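Side-chain contacts in orotate phosphoribosyltransferase (Aeropyrum pernix, PDB 2YZK), which probably catalyses the transfer of a ribosyl phosphate group from 5-phosphoribose 1-diphosphate to orotate, giving orotidine monophosphate in de novo pyrimidine synthesis: residues Val27-Arg32 / Val143-Gly148; Gln54-Ser59 / Thr138-Val143; Ser60-Val65 / Met75-Leu80; Val109-Asp114 / Thr120-Ser125; Val128-Gly133 / Met156-Val161. All coordinates share one frame; numbering follows the deposited sequence.

Interaction 1 (Val27-Arg32 / Val143-Gly148)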
# COMPACT_ATOMS: atom_id res chain seq x y z
N VAL A 27 -26.24 -0.78 0.27
CA VAL A 27 -25.00 -1.26 -0.34
C VAL A 27 -23.74 -0.89 0.43
O VAL A 27 -23.65 0.19 1.01
CB VAL A 27 -24.85 -0.72 -1.79
CG1 VAL A 27 -24.78 0.80 -1.77
CG2 VAL A 27 -23.61 -1.31 -2.45
N TYR A 28 -22.78 -1.81 0.44
CA TYR A 28 -21.50 -1.59 1.09
C TYR A 28 -20.47 -1.73 -0.02
O TYR A 28 -20.46 -2.72 -0.75
CB TYR A 28 -21.21 -2.63 2.18
CG TYR A 28 -19.98 -2.28 2.98
CD1 TYR A 28 -20.05 -1.38 4.03
CD2 TYR A 28 -18.73 -2.81 2.65
CE1 TYR A 28 -18.91 -1.00 4.74
CE2 TYR A 28 -17.58 -2.45 3.35
CZ TYR A 28 -17.68 -1.54 4.40
OH TYR A 28 -16.56 -1.15 5.10
N ILE A 29 -19.61 -0.73 -0.14
CA ILE A 29 -18.58 -0.73 -1.17
C ILE A 29 -17.22 -1.04 -0.58
O ILE A 29 -16.84 -0.49 0.45
CB ILE A 29 -18.52 0.64 -1.89
CG1 ILE A 29 -19.83 0.90 -2.64
CG2 ILE A 29 -17.34 0.69 -2.82
CD1 ILE A 29 -19.88 0.33 -4.05
N ASP A 30 -16.47 -1.93 -1.23
CA ASP A 30 -15.14 -2.28 -0.75
C ASP A 30 -14.24 -2.63 -1.92
O ASP A 30 -14.17 -3.78 -2.35
CB ASP A 30 -15.20 -3.45 0.23
CG ASP A 30 -13.87 -3.67 0.94
OD1 ASP A 30 -12.91 -2.94 0.61
OD2 ASP A 30 -13.79 -4.56 1.81
N MSE A 31 -13.54 -1.62 -2.43
CA MSE A 31 -12.64 -1.78 -3.56
C MSE A 31 -11.45 -2.67 -3.23
O MSE A 31 -10.78 -3.19 -4.13
CB MSE A 31 -12.16 -0.40 -4.02
CG MSE A 31 -12.36 -0.10 -5.50
SE MSE A 31 -14.03 -0.40 -6.16
CE MSE A 31 -15.12 0.08 -4.80
N ARG A 32 -11.18 -2.85 -1.95
CA ARG A 32 -10.05 -3.68 -1.53
C ARG A 32 -10.22 -5.12 -2.00
O ARG A 32 -9.24 -5.82 -2.23
CB ARG A 32 -9.90 -3.64 -0.01
CG ARG A 32 -9.53 -2.27 0.55
CD ARG A 32 -9.58 -2.26 2.07
NE ARG A 32 -10.90 -2.65 2.57
CZ ARG A 32 -11.23 -2.72 3.86
NH1 ARG A 32 -10.34 -2.42 4.79
NH2 ARG A 32 -12.45 -3.11 4.21
N VAL A 143 -13.77 4.67 -7.80
CA VAL A 143 -15.18 4.99 -7.67
C VAL A 143 -15.45 6.29 -6.92
O VAL A 143 -14.92 6.52 -5.83
CB VAL A 143 -15.93 3.85 -6.93
CG1 VAL A 143 -17.38 4.25 -6.68
CG2 VAL A 143 -15.89 2.58 -7.76
N ASP A 144 -16.27 7.14 -7.52
CA ASP A 144 -16.64 8.39 -6.89
C ASP A 144 -18.08 8.20 -6.42
O ASP A 144 -18.96 7.89 -7.22
CB ASP A 144 -16.55 9.55 -7.89
CG ASP A 144 -17.04 10.88 -7.31
OD1 ASP A 144 -17.18 10.98 -6.07
OD2 ASP A 144 -17.27 11.82 -8.10
N ARG A 145 -18.32 8.37 -5.12
CA ARG A 145 -19.67 8.20 -4.60
C ARG A 145 -20.60 9.28 -5.12
O ARG A 145 -21.82 9.14 -5.07
CB ARG A 145 -19.65 8.21 -3.07
CG ARG A 145 -18.98 7.01 -2.43
CD ARG A 145 -19.26 6.99 -0.93
NE ARG A 145 -20.70 6.95 -0.69
CZ ARG A 145 -21.42 5.83 -0.64
NH1 ARG A 145 -20.84 4.65 -0.79
NH2 ARG A 145 -22.73 5.90 -0.46
N GLY A 146 -20.01 10.36 -5.63
CA GLY A 146 -20.80 11.46 -6.15
C GLY A 146 -21.54 12.16 -5.03
O GLY A 146 -22.71 12.54 -5.17
N GLU A 147 -20.84 12.35 -3.92
CA GLU A 147 -21.44 12.99 -2.76
C GLU A 147 -20.66 14.21 -2.26
O GLU A 147 -20.42 14.37 -1.06
CB GLU A 147 -21.63 11.95 -1.65
CG GLU A 147 -22.60 10.84 -2.10
CD GLU A 147 -22.71 9.67 -1.13
OE1 GLU A 147 -21.91 9.59 -0.18
OE2 GLU A 147 -23.59 8.81 -1.34
N GLY A 148 -20.25 15.05 -3.20
CA GLY A 148 -19.54 16.27 -2.85
C GLY A 148 -18.02 16.32 -2.97
O GLY A 148 -17.45 17.40 -2.86
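Met-31 meets Val-143 where the hood of this type I phosphoribosyltransferase fold closes on its core. Strand 24-29 is the middle strand of the small antiparallel hood sheet. Residues 143-148 follow strand 135-141 of the parallel sheet. Residues 143-144 form a short strand, and the chain then turns into a loop.

The contact across the two segments is mainly apolar. Met-31, present as selenomethionine, has a chain bent at chi2 and chi3. This folds its end onto one branch of Val-143: Met-31 SE lies 3.9 Å from Val-143 CG2, and the CE methyl is 4.0 Å from the same CG2. The two side chains cross at about a right angle. Two residues earlier in the chain, Ile-29 CG1 approaches Arg-145 NH1 obliquely at 4.3 Å. Leu-166 of helix 166-172 packs against both Ile-29 and Arg-145.

No hydrogen bond joins the segments, and the polar groups pair locally. Asp-30 OD1 takes Arg-32 N and NE from opposite faces of its carboxylate. The bond to N makes an Asx turn, and that to NE is a salt bridge. Asp-144 OD1 closes a second Asx turn on Gly-146 N. Arg-145, predicted to bind orotate, is held side-on in a salt bridge by Glu-147, whose OE1 also pairs with Arg-23. Arg-145 NE donates to Glu-147 OE1 at 2.9 Å, almost straight at 173°. Arg-145 NH2 reaches Glu-147 OE2 at 3.2 Å.

Interaction 2 (Gln54-Ser59 / Thr138-Val143)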
# COMPACT_ATOMS: atom_id res chain seq x y z
N GLN A 54 -2.91 11.63 -19.69
CA GLN A 54 -1.59 12.24 -19.75
C GLN A 54 -1.12 12.83 -18.42
O GLN A 54 0.08 12.90 -18.17
CB GLN A 54 -1.56 13.31 -20.84
CG GLN A 54 -1.80 12.73 -22.23
CD GLN A 54 -0.88 11.56 -22.53
OE1 GLN A 54 -1.34 10.43 -22.72
NE2 GLN A 54 0.42 11.81 -22.56
N ASP A 55 -2.05 13.26 -17.58
CA ASP A 55 -1.68 13.83 -16.28
C ASP A 55 -0.90 12.78 -15.49
O ASP A 55 0.14 13.07 -14.91
CB ASP A 55 -2.93 14.23 -15.48
CG ASP A 55 -3.64 15.44 -16.05
OD1 ASP A 55 -4.59 15.92 -15.40
OD2 ASP A 55 -3.25 15.92 -17.13
N LEU A 56 -1.42 11.56 -15.47
CA LEU A 56 -0.77 10.47 -14.76
C LEU A 56 0.50 10.06 -15.49
O LEU A 56 1.56 9.89 -14.87
CB LEU A 56 -1.73 9.29 -14.64
CG LEU A 56 -1.19 8.01 -13.98
CD1 LEU A 56 -0.78 8.32 -12.55
CD2 LEU A 56 -2.26 6.93 -14.01
N ALA A 57 0.41 9.93 -16.82
CA ALA A 57 1.54 9.51 -17.63
C ALA A 57 2.75 10.44 -17.57
O ALA A 57 3.88 9.99 -17.72
CB ALA A 57 1.10 9.34 -19.08
N ARG A 58 2.52 11.73 -17.34
CA ARG A 58 3.63 12.68 -17.29
C ARG A 58 4.01 13.08 -15.86
O ARG A 58 4.97 13.81 -15.65
CB ARG A 58 3.29 13.95 -18.08
CG ARG A 58 2.73 13.71 -19.47
CD ARG A 58 3.71 13.01 -20.40
NE ARG A 58 3.24 11.68 -20.78
CZ ARG A 58 3.48 11.10 -21.95
NH1 ARG A 58 4.20 11.73 -22.88
NH2 ARG A 58 3.01 9.88 -22.20
N SER A 59 3.25 12.59 -14.89
CA SER A 59 3.51 12.91 -13.48
C SER A 59 4.92 12.53 -13.06
O SER A 59 5.46 11.53 -13.52
CB SER A 59 2.51 12.19 -12.58
OG SER A 59 2.67 10.79 -12.64
N THR A 138 -4.64 17.02 -10.00
CA THR A 138 -5.49 15.90 -10.36
C THR A 138 -5.53 14.83 -9.27
O THR A 138 -4.49 14.47 -8.71
CB THR A 138 -5.01 15.24 -11.67
OG1 THR A 138 -5.03 16.20 -12.73
CG2 THR A 138 -5.89 14.05 -12.03
N ALA A 139 -6.73 14.34 -8.98
CA ALA A 139 -6.94 13.27 -8.01
C ALA A 139 -7.66 12.19 -8.81
O ALA A 139 -8.64 12.46 -9.51
CB ALA A 139 -7.81 13.75 -6.85
N LEU A 140 -7.17 10.96 -8.70
CA LEU A 140 -7.71 9.84 -9.44
C LEU A 140 -8.23 8.76 -8.50
O LEU A 140 -7.53 8.35 -7.58
CB LEU A 140 -6.60 9.29 -10.35
CG LEU A 140 -6.79 7.94 -11.04
CD1 LEU A 140 -7.91 8.04 -12.04
CD2 LEU A 140 -5.48 7.53 -11.71
N VAL A 141 -9.46 8.31 -8.74
CA VAL A 141 -10.05 7.26 -7.92
C VAL A 141 -10.77 6.25 -8.80
O VAL A 141 -11.05 6.51 -9.97
CB VAL A 141 -11.08 7.82 -6.89
CG1 VAL A 141 -10.41 8.86 -6.00
CG2 VAL A 141 -12.28 8.42 -7.61
N LEU A 142 -11.05 5.08 -8.24
CA LEU A 142 -11.75 4.03 -8.96
C LEU A 142 -13.24 4.35 -8.98
O LEU A 142 -13.89 4.30 -10.03
CB LEU A 142 -11.53 2.67 -8.29
CG LEU A 142 -10.20 1.98 -8.58
CD1 LEU A 142 -10.03 0.81 -7.62
CD2 LEU A 142 -10.16 1.51 -10.03
N VAL A 143 -13.77 4.67 -7.80
CA VAL A 143 -15.18 4.99 -7.67
C VAL A 143 -15.45 6.29 -6.92
O VAL A 143 -14.92 6.52 -5.83
CB VAL A 143 -15.93 3.85 -6.93
CG1 VAL A 143 -17.38 4.25 -6.68
CG2 VAL A 143 -15.89 2.58 -7.76
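Asp-55 and Thr-138 face each other through matching first torsions. In Asp-55, CG points opposite the carbonyl carbon and beside the backbone N (chi1 -71°). In Thr-138, OG1 takes the same place on its own residue (chi1 -60°). The hydroxyl of the strand is thereby brought up to the carboxylate of the helix.

Thr-138 OG1 donates to Asp-55 OD1 at 2.7 Å. It arrives on the anti side of that oxygen, 26° out of the carboxylate plane, and the two side chains cross at about a right angle. The same OD1 has a stronger partner in Arg-159, with which it forms a salt bridge. If an alanine stood in place of Asp-55, the Thr-138 hydroxyl would lose this acceptor, and Arg-159 would probably be left without its charged mate.

The apolar half lies deeper. Leu-56 CD2 and Leu-140 CD2 touch methyl to methyl at 4.0 Å, again with the side chains crossed. Leu-49 of the same helix backs Leu-56, while Leu-48 and Val-51 cover Leu-140. Leu-56 O accepts from Ser-59 OG at 2.6 Å and from Ser-59 N at 3.2 Å.

The contact lays the end of helix 38-58 over strand 135-141 of the central parallel sheet. Its chemistry implies two roles: leucines pack together, while one carboxylate oxygen of the partly exposed Asp-55 takes a hydroxyl and a guanidinium. The arginine charge would be expected to favour the ionised form of Asp-55.

Interaction 3 (Ser60-Val65 / Met75-Leu80)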
# COMPACT_ATOMS: atom_id res chain seq x y z
N SER A 60 5.53 13.33 -12.19
CA SER A 60 6.87 13.02 -11.72
C SER A 60 6.79 11.90 -10.68
O SER A 60 7.78 11.22 -10.40
CB SER A 60 7.55 14.25 -11.12
OG SER A 60 7.03 14.55 -9.84
N ALA A 61 5.60 11.71 -10.11
CA ALA A 61 5.39 10.67 -9.11
C ALA A 61 3.90 10.39 -8.91
O ALA A 61 3.06 11.24 -9.18
CB ALA A 61 6.02 11.08 -7.79
N VAL A 62 3.60 9.18 -8.44
CA VAL A 62 2.22 8.81 -8.15
C VAL A 62 2.14 8.82 -6.62
O VAL A 62 2.99 8.24 -5.95
CB VAL A 62 1.90 7.38 -8.64
CG1 VAL A 62 0.43 7.08 -8.38
CG2 VAL A 62 2.21 7.25 -10.12
N ILE A 63 1.14 9.50 -6.07
CA ILE A 63 0.99 9.57 -4.62
C ILE A 63 -0.29 8.87 -4.17
O ILE A 63 -1.38 9.17 -4.67
CB ILE A 63 0.92 11.04 -4.13
CG1 ILE A 63 2.14 11.82 -4.63
CG2 ILE A 63 0.84 11.07 -2.60
CD1 ILE A 63 3.54 11.32 -4.17
N GLY A 64 -0.15 7.95 -3.22
CA GLY A 64 -1.33 7.25 -2.74
C GLY A 64 -1.85 7.83 -1.44
O GLY A 64 -1.08 8.34 -0.63
N VAL A 65 -3.17 7.78 -1.24
CA VAL A 65 -3.78 8.25 -0.00
C VAL A 65 -3.80 6.99 0.86
O VAL A 65 -4.58 6.06 0.61
CB VAL A 65 -5.22 8.77 -0.22
CG1 VAL A 65 -5.82 9.23 1.10
CG2 VAL A 65 -5.21 9.92 -1.22
N MSE A 75 0.99 -0.02 -7.39
CA MSE A 75 0.90 -0.80 -8.61
C MSE A 75 0.99 0.09 -9.85
O MSE A 75 1.60 -0.29 -10.84
CB MSE A 75 -0.38 -1.64 -8.61
CG MSE A 75 -0.41 -2.65 -7.47
SE MSE A 75 -1.97 -3.54 -7.30
CE MSE A 75 -1.79 -4.67 -8.68
N LEU A 76 0.38 1.27 -9.79
CA LEU A 76 0.44 2.21 -10.90
C LEU A 76 1.86 2.73 -11.09
O LEU A 76 2.34 2.87 -12.21
CB LEU A 76 -0.50 3.40 -10.66
CG LEU A 76 -1.99 3.12 -10.78
CD1 LEU A 76 -2.78 4.34 -10.29
CD2 LEU A 76 -2.35 2.78 -12.23
N ALA A 77 2.53 3.02 -9.98
CA ALA A 77 3.90 3.52 -10.03
C ALA A 77 4.82 2.48 -10.68
O ALA A 77 5.67 2.82 -11.50
CB ALA A 77 4.39 3.88 -8.63
N LEU A 78 4.65 1.21 -10.32
CA LEU A 78 5.47 0.15 -10.90
C LEU A 78 5.19 0.00 -12.40
O LEU A 78 6.11 -0.15 -13.20
CB LEU A 78 5.21 -1.18 -10.18
CG LEU A 78 6.06 -2.39 -10.63
CD1 LEU A 78 7.54 -2.08 -10.46
CD2 LEU A 78 5.67 -3.61 -9.81
N ARG A 79 3.91 0.05 -12.77
CA ARG A 79 3.53 -0.08 -14.17
C ARG A 79 4.13 1.05 -15.00
O ARG A 79 4.52 0.85 -16.15
CB ARG A 79 2.00 -0.07 -14.33
CG ARG A 79 1.28 -1.34 -13.87
CD ARG A 79 1.51 -2.50 -14.83
NE ARG A 79 0.95 -2.23 -16.15
CZ ARG A 79 -0.35 -2.25 -16.44
NH1 ARG A 79 -1.24 -2.55 -15.50
NH2 ARG A 79 -0.77 -1.96 -17.67
N LEU A 80 4.20 2.23 -14.41
CA LEU A 80 4.73 3.40 -15.11
C LEU A 80 6.21 3.65 -14.85
O LEU A 80 6.78 4.62 -15.37
CB LEU A 80 3.91 4.64 -14.71
CG LEU A 80 2.42 4.57 -15.04
CD1 LEU A 80 1.68 5.75 -14.41
CD2 LEU A 80 2.24 4.56 -16.54
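Val-62 on strand 61-65 packs on helix 70-80 with both of its methyls. The contact is purely apolar, with no hydrogen bond between the segments.

CG2 points at Ala-77. Val-62 CG2 lies 4.1 Å from Ala-77 CA and 4.3 Å from the Ala-77 CB methyl, so it rests against the helix backbone itself. The small alanine probably allows the close approach: the CA atoms of Val-62 and Ala-77 are 5.9 Å apart. The other methyl, CG1, stands opposite the backbone N (chi1 -177°). Val-62 CG1 thus turns to the preceding residue of the helix and meets Leu-76 CB at 4.4 Å.

The backbone bonds of the helix run within it, such as Leu-80 N to Leu-76 O. The strand pairs with its neighbours in the sheet, Val-62 with Pro-83 and Gly-85.

Strand 61-65, helix 70-80 and strand 84-87 form a beta-alpha-beta crossover, and this contact packs its helix on its first strand. Strand 61-65 lies between 84-87 and 108-113 in the parallel sheet, and Val-112 touches Val-62 from the latter. Leu-49 of helix 38-58 covers Leu-76. Farther round the helix, Met-75 and Leu-78 pack against the second subunit.

Interaction 4 (Val109-Asp114 / Thr120-Ser125)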
# COMPACT_ATOMS: atom_id res chain seq x y z
N VAL A 109 2.64 15.86 -9.25
CA VAL A 109 2.19 14.51 -8.96
C VAL A 109 0.68 14.36 -9.12
O VAL A 109 -0.05 15.34 -9.25
CB VAL A 109 2.55 14.11 -7.51
CG1 VAL A 109 4.02 14.34 -7.26
CG2 VAL A 109 1.69 14.90 -6.53
N VAL A 110 0.23 13.11 -9.12
CA VAL A 110 -1.19 12.80 -9.20
C VAL A 110 -1.49 11.97 -7.95
O VAL A 110 -0.74 11.03 -7.65
CB VAL A 110 -1.54 11.97 -10.45
CG1 VAL A 110 -2.98 11.49 -10.37
CG2 VAL A 110 -1.34 12.81 -11.70
N VAL A 111 -2.54 12.32 -7.22
CA VAL A 111 -2.89 11.57 -6.03
C VAL A 111 -3.91 10.50 -6.40
O VAL A 111 -4.76 10.72 -7.27
CB VAL A 111 -3.48 12.47 -4.92
CG1 VAL A 111 -2.42 13.40 -4.41
CG2 VAL A 111 -4.66 13.25 -5.46
N VAL A 112 -3.82 9.36 -5.73
CA VAL A 112 -4.70 8.23 -6.01
C VAL A 112 -5.36 7.66 -4.76
O VAL A 112 -4.71 7.45 -3.73
CB VAL A 112 -3.91 7.08 -6.69
CG1 VAL A 112 -4.81 5.88 -6.94
CG2 VAL A 112 -3.30 7.58 -7.99
N ASP A 113 -6.67 7.42 -4.84
CA ASP A 113 -7.40 6.83 -3.72
C ASP A 113 -8.38 5.84 -4.34
O ASP A 113 -8.74 5.97 -5.51
CB ASP A 113 -8.15 7.89 -2.92
CG ASP A 113 -8.41 7.47 -1.48
OD1 ASP A 113 -8.12 6.30 -1.14
OD2 ASP A 113 -8.90 8.30 -0.69
N ASP A 114 -8.83 4.85 -3.57
CA ASP A 114 -9.76 3.90 -4.15
C ASP A 114 -11.16 4.45 -4.33
O ASP A 114 -11.73 4.37 -5.41
CB ASP A 114 -9.75 2.57 -3.37
CG ASP A 114 -10.15 2.72 -1.90
OD1 ASP A 114 -10.20 3.85 -1.37
OD2 ASP A 114 -10.40 1.66 -1.28
N THR A 120 -12.59 15.01 1.68
CA THR A 120 -11.70 15.55 2.71
C THR A 120 -10.40 14.77 2.91
O THR A 120 -9.37 15.37 3.20
CB THR A 120 -12.44 15.69 4.07
OG1 THR A 120 -13.09 14.46 4.40
CG2 THR A 120 -13.47 16.80 4.01
N SER A 121 -10.45 13.45 2.77
CA SER A 121 -9.24 12.65 2.94
C SER A 121 -8.25 13.00 1.84
O SER A 121 -7.04 13.06 2.07
CB SER A 121 -9.57 11.16 2.91
OG SER A 121 -10.16 10.78 1.68
N ILE A 122 -8.77 13.22 0.64
CA ILE A 122 -7.92 13.57 -0.50
C ILE A 122 -7.41 15.00 -0.30
O ILE A 122 -6.24 15.28 -0.55
CB ILE A 122 -8.71 13.46 -1.82
CG1 ILE A 122 -9.15 12.00 -2.02
CG2 ILE A 122 -7.86 13.94 -2.99
CD1 ILE A 122 -10.16 11.72 -3.13
N ALA A 123 -8.29 15.88 0.15
CA ALA A 123 -7.94 17.28 0.39
C ALA A 123 -6.76 17.39 1.35
O ALA A 123 -5.85 18.20 1.15
CB ALA A 123 -9.15 18.04 0.94
N LYS A 124 -6.79 16.59 2.41
CA LYS A 124 -5.72 16.59 3.41
C LYS A 124 -4.39 16.19 2.77
O LYS A 124 -3.35 16.78 3.05
CB LYS A 124 -6.05 15.65 4.57
CG LYS A 124 -7.18 16.14 5.46
CD LYS A 124 -7.36 15.26 6.70
CE LYS A 124 -8.33 15.89 7.69
NZ LYS A 124 -8.36 15.18 9.01
N SER A 125 -4.42 15.18 1.90
CA SER A 125 -3.20 14.73 1.24
C SER A 125 -2.66 15.83 0.33
O SER A 125 -1.45 16.02 0.23
CB SER A 125 -3.48 13.46 0.42
OG SER A 125 -3.96 12.43 1.27
O HOH W 1 -11.13 9.39 -1.00
O HOH W 2 -9.36 8.09 1.92
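Asp-113 and Ile-122 bring strand 109-113 and helix 120-125 closest, with CA atoms 7.5 Å apart. The axes of the two short segments approach to 9.7 Å. They run nearly antiparallel, at 149°, because the chain doubles back through the intervening loop. This strand, loop and helix start form the PRPP-binding motif of the type I phosphoribosyltransferases. Residues 113-121 are predicted to bind 5-phosphoribose 1-diphosphate, in a site shared between the two subunits.

Val-111 and Ile-122 make the apolar part. Their CG2 methyls meet at 4.1 Å. The chi1 of Val-111 (-67°, measured to CG1) leaves CG2 in the crowded position between its backbone N and carbonyl carbon.

Asp-113 makes the polar part, through water. Asp-113 OD2 is 3.7 Å from Ser-121 OG, and no direct hydrogen bond is made. Two waters span the pair instead. Water 2 donates to Asp-113 OD2 at 2.7 Å and is hydrogen-bonded to Ser-121 OG at 2.8 Å. Water 1 also donates to Asp-113 OD2 and is hydrogen-bonded to Ser-121 OG at 3.2 Å. Asp-113 OD2 also touches Ile-122 CG1, 3.9 Å away. The second oxygen, OD1, takes a weak bond from Asp-114 N. One carboxylate thus faces both hydrocarbon and ordered water. On the helix, Ser-125 OG turns back to Ser-121 O.

Strand 108-113 lies between strands 61-65 and 135-141 in the parallel sheet. Helix 120-131 covers one face there: Ile-122 also touches Ala-139, and Ser-125 touches Val-65.

Interaction 5 (Val128-Gly133 / Met156-Val161)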
# COMPACT_ATOMS: atom_id res chain seq x y z
N VAL A 128 -0.79 18.45 2.37
CA VAL A 128 0.53 17.98 2.77
C VAL A 128 1.50 18.06 1.59
O VAL A 128 2.63 18.52 1.72
CB VAL A 128 0.46 16.52 3.28
CG1 VAL A 128 1.86 15.99 3.57
CG2 VAL A 128 -0.38 16.47 4.55
N LEU A 129 1.04 17.63 0.42
CA LEU A 129 1.89 17.68 -0.77
C LEU A 129 2.29 19.11 -1.13
O LEU A 129 3.47 19.38 -1.37
CB LEU A 129 1.15 17.05 -1.95
CG LEU A 129 1.03 15.53 -1.89
CD1 LEU A 129 -0.02 15.05 -2.87
CD2 LEU A 129 2.39 14.91 -2.20
N ARG A 130 1.32 20.02 -1.17
CA ARG A 130 1.60 21.41 -1.54
C ARG A 130 2.52 22.12 -0.55
O ARG A 130 3.30 22.99 -0.94
CB ARG A 130 0.29 22.18 -1.69
CG ARG A 130 -0.48 21.78 -2.93
CD ARG A 130 -1.73 22.61 -3.14
NE ARG A 130 -2.37 22.26 -4.41
CZ ARG A 130 -3.62 22.58 -4.73
NH1 ARG A 130 -4.38 23.25 -3.87
NH2 ARG A 130 -4.11 22.20 -5.90
N SER A 131 2.43 21.74 0.72
CA SER A 131 3.26 22.33 1.75
C SER A 131 4.67 21.77 1.74
O SER A 131 5.59 22.35 2.33
CB SER A 131 2.64 22.10 3.13
OG SER A 131 1.39 22.76 3.25
N ASN A 132 4.86 20.65 1.06
CA ASN A 132 6.18 20.03 1.00
C ASN A 132 6.88 20.16 -0.35
O ASN A 132 7.77 19.37 -0.67
CB ASN A 132 6.08 18.55 1.42
CG ASN A 132 5.94 18.39 2.93
OD1 ASN A 132 6.91 18.55 3.67
ND2 ASN A 132 4.73 18.08 3.38
N GLY A 133 6.48 21.15 -1.13
CA GLY A 133 7.12 21.39 -2.41
C GLY A 133 6.64 20.65 -3.64
O GLY A 133 7.34 20.64 -4.66
N MSE A 156 -10.40 23.86 -4.29
CA MSE A 156 -9.01 24.03 -3.89
C MSE A 156 -8.09 23.73 -5.07
O MSE A 156 -6.96 23.28 -4.90
CB MSE A 156 -8.66 23.15 -2.67
CG MSE A 156 -8.72 21.65 -2.87
SE MSE A 156 -8.35 20.79 -1.31
CE MSE A 156 -6.55 20.78 -1.33
N GLY A 157 -8.61 23.98 -6.27
CA GLY A 157 -7.83 23.78 -7.48
C GLY A 157 -7.42 22.36 -7.83
O GLY A 157 -6.33 22.14 -8.37
N VAL A 158 -8.28 21.40 -7.53
CA VAL A 158 -7.99 20.01 -7.84
C VAL A 158 -9.14 19.38 -8.63
O VAL A 158 -10.30 19.50 -8.25
CB VAL A 158 -7.74 19.20 -6.55
CG1 VAL A 158 -7.53 17.73 -6.90
CG2 VAL A 158 -6.52 19.75 -5.82
N ARG A 159 -8.80 18.74 -9.74
CA ARG A 159 -9.79 18.09 -10.60
C ARG A 159 -9.89 16.61 -10.24
O ARG A 159 -8.90 15.88 -10.36
CB ARG A 159 -9.40 18.23 -12.07
CG ARG A 159 -10.38 17.58 -13.03
CD ARG A 159 -9.82 17.45 -14.44
NE ARG A 159 -8.59 16.66 -14.45
CZ ARG A 159 -8.17 15.92 -15.47
NH1 ARG A 159 -8.88 15.86 -16.59
NH2 ARG A 159 -7.03 15.24 -15.37
N LEU A 160 -11.06 16.18 -9.80
CA LEU A 160 -11.27 14.78 -9.45
C LEU A 160 -11.70 14.02 -10.69
O LEU A 160 -12.59 14.45 -11.42
CB LEU A 160 -12.36 14.65 -8.38
CG LEU A 160 -12.78 13.22 -7.99
CD1 LEU A 160 -11.64 12.54 -7.24
CD2 LEU A 160 -14.03 13.25 -7.13
N VAL A 161 -11.05 12.89 -10.95
CA VAL A 161 -11.39 12.03 -12.08
C VAL A 161 -11.63 10.63 -11.51
O VAL A 161 -10.90 10.18 -10.64
CB VAL A 161 -10.25 11.98 -13.11
CG1 VAL A 161 -10.64 11.06 -14.26
CG2 VAL A 161 -9.95 13.38 -13.64
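Arg-130 reaches from helix 120-131 to the carbonyls of a Schellman motif, the turn that ends helix 149-154. Gly-157 is its C-prime residue, and its positive phi favours glycine.

The firm bond is Arg-130 NH1 to Met-156 O, 2.8 Å long with an angle of 157°. The oxygen lies at the edge of the guanidinium, only 8° out of its plane. Arg-130 NH2 adds two weak bonds, to the same Met-156 O at 3.2 Å and to Gly-157 O at 3.3 Å. Met-156 O therefore sits between both terminal nitrogens. NH2 also bonds Val-136 O. Several acceptors thus hold the flat group, which should limit its rotation. The chain of Arg-130 is extended from CG to NE and spans the distance between helix and turn.

Apolar contacts accompany these bonds. The CE methyl of Met-156, a selenomethionine, comes within 4.2 Å of Arg-130 NH1. The Met-156 side chain also packs on Ala-123 and Ile-126, farther back along the same helix as Arg-130. Val-158 and Arg-130 slide past each other in opposite directions. One methyl, Val-158 CG2, approaches the guanidinium obliquely and stops 3.4 Å from Arg-130 NH2.

Interactions 2 to 5 are built on one parallel sheet. Strand 108-113 of interaction 4 is flanked by 61-65 of interaction 3 and 135-141 of interaction 2, with probable hydrogen bonds such as Ile-63 O to Val-112 N (2.7 Å). The salt bridge of Asp-55 with Arg-159 ties interaction 2 to interaction 5. Interactions 4 and 5 share helix 120-131, where Ala-123 CB meets Met-156 SE at 3.6 Å. Interaction 1 shares Val-143 with interaction 2. Val-143 N makes a probable hydrogen bond to Asp-114 O (3.2 Å), and the side chain of Arg-145 is about 4 Å from that of Thr-117, so the predicted orotate residues adjoin the predicted 5-phosphoribose 1-diphosphate loop.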